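Ethanolamine utilization protein EutJ (Carboxydothermus hydrogenoformans Z-2901, PDB 3H1Q) binds ATP in an actin-like ATPase fold and probably serves in ethanolamine utilization, its precise role there being uncertain. Local coordinates at residues L10-L13 and N14-V18. Sequence-based numbering, arbitrary orientation.
Sequences LNLL and NDLIV
L16 and I17 each reach back one turn of the helix 3-18, to L12 and L13. Between these residues the polar bonds are all main-chain. Four carbonyl oxygens in a row, those of L10 to L13, each accept an N-H from the residue four places on, the i to i+4 pattern of an alpha-helix. L12 O takes L16 N at 2.8 Å. L13 O takes I17 N at 3.0 Å, and the N-H...O angle of 169° makes this the straightest of the four. L10 O takes N14 N at 3.0 Å. The bond from D15 N to N11 O is longer, 3.3 Å. One residue further on, V18 N bonds to N14 O.

The leucine and isoleucine side chains add apolar contacts. CG of L12 lies 4.1 Å from CD1 of L16. With CG1 anti to its carbonyl carbon, beside the backbone N, I17 brings CD1 back to within 3.8 Å of CG of L13. P51 of strand 51-58 touches L12, L13 and L16, and L10 packs on V263 and L266 of helix 263-269.

OD1 of D15 forms a salt bridge with NE of R19, just after the segment. The chemistry is thus divided: main-chain bonds hold this part of the helix, and its apolar side chains join this N-terminal helix to the body of the protein.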
loop_
_atom_site.group_PDB
_atom_site.type_symbol
_atom_site.label_atom_id
_atom_site.label_comp_id
_atom_site.label_asym_id
_atom_site.label_seq_id
_atom_site.Cartn_x
_atom_site.Cartn_y
_atom_site.Cartn_z
ATOM N N LEU A 10 -4.526 5.940 10.630
ATOM C CA LEU A 10 -3.244 5.488 10.121
ATOM C C LEU A 10 -2.176 5.509 11.189
ATOM O O LEU A 10 -1.293 4.669 11.209
ATOM C CB LEU A 10 -2.789 6.423 9.010
ATOM C CG LEU A 10 -2.935 6.117 7.520
ATOM C CD1 LEU A 10 -4.188 5.311 7.238
ATOM C CD2 LEU A 10 -2.858 7.433 6.689
ATOM N N ASN A 11 -2.209 6.510 12.059
ATOM C CA ASN A 11 -1.228 6.540 13.135
ATOM C C ASN A 11 -1.487 5.382 14.082
ATOM O O ASN A 11 -0.528 4.731 14.532
ATOM C CB ASN A 11 -1.198 7.874 13.860
ATOM C CG ASN A 11 -0.266 8.855 13.208
ATOM O OD1 ASN A 11 -0.627 9.990 12.982
ATOM N ND2 ASN A 11 0.950 8.428 12.910
ATOM N N LEU A 12 -2.773 5.109 14.330
ATOM C CA LEU A 12 -3.175 3.995 15.176
ATOM C C LEU A 12 -2.658 2.696 14.575
ATOM O O LEU A 12 -1.862 1.972 15.197
ATOM C CB LEU A 12 -4.700 3.929 15.321
ATOM C CG LEU A 12 -5.265 2.891 16.296
ATOM C CD1 LEU A 12 -4.723 3.105 17.691
ATOM C CD2 LEU A 12 -6.789 2.874 16.318
ATOM N N LEU A 13 -3.094 2.437 13.342
ATOM C CA LEU A 13 -2.794 1.207 12.660
ATOM C C LEU A 13 -1.318 1.021 12.615
ATOM O O LEU A 13 -0.830 -0.096 12.723
ATOM C CB LEU A 13 -3.358 1.212 11.261
ATOM C CG LEU A 13 -3.333 -0.148 10.577
ATOM C CD1 LEU A 13 -3.957 -1.195 11.430
ATOM C CD2 LEU A 13 -4.051 -0.076 9.281
ATOM N N ASN A 14 -0.582 2.103 12.497
ATOM C CA ASN A 14 0.857 1.932 12.488
ATOM C C ASN A 14 1.401 1.334 13.796
ATOM O O ASN A 14 2.307 0.482 13.784
ATOM C CB ASN A 14 1.588 3.224 12.195
ATOM C CG ASN A 14 3.055 3.013 12.149
ATOM O OD1 ASN A 14 3.513 2.309 11.276
ATOM N ND2 ASN A 14 3.811 3.573 13.104
ATOM N N ASP A 15 0.851 1.811 14.915
ATOM C CA ASP A 15 1.195 1.271 16.193
ATOM C C ASP A 15 0.677 -0.139 16.436
ATOM O O ASP A 15 1.417 -0.978 16.951
ATOM C CB ASP A 15 0.768 2.216 17.289
ATOM C CG ASP A 15 1.854 3.207 17.613
ATOM O OD1 ASP A 15 3.043 2.801 17.711
ATOM O OD2 ASP A 15 1.546 4.410 17.761
ATOM N N LEU A 16 -0.578 -0.398 16.078
ATOM C CA LEU A 16 -1.135 -1.723 16.280
ATOM C C LEU A 16 -0.161 -2.703 15.637
ATOM O O LEU A 16 0.250 -3.688 16.285
ATOM C CB LEU A 16 -2.556 -1.860 15.711
ATOM C CG LEU A 16 -3.615 -0.928 16.343
ATOM C CD1 LEU A 16 -5.003 -1.194 15.808
ATOM C CD2 LEU A 16 -3.685 -0.971 17.894
ATOM N N ILE A 17 0.261 -2.388 14.404
ATOM C CA ILE A 17 1.225 -3.206 13.705
ATOM C C ILE A 17 2.561 -3.250 14.412
ATOM O O ILE A 17 2.933 -4.273 14.941
ATOM C CB ILE A 17 1.412 -2.766 12.278
ATOM C CG1 ILE A 17 0.178 -3.167 11.456
ATOM C CG2 ILE A 17 2.642 -3.417 11.726
ATOM C CD1 ILE A 17 -0.204 -2.207 10.383
ATOM N N VAL A 18 3.262 -2.133 14.462
ATOM C CA VAL A 18 4.594 -2.085 15.044
ATOM C C VAL A 18 4.718 -2.471 16.544
ATOM O O VAL A 18 5.615 -3.208 16.920
ATOM C CB VAL A 18 5.247 -0.718 14.794
ATOM C CG1 VAL A 18 6.644 -0.705 15.356
ATOM C CG2 VAL A 18 5.277 -0.400 13.320
#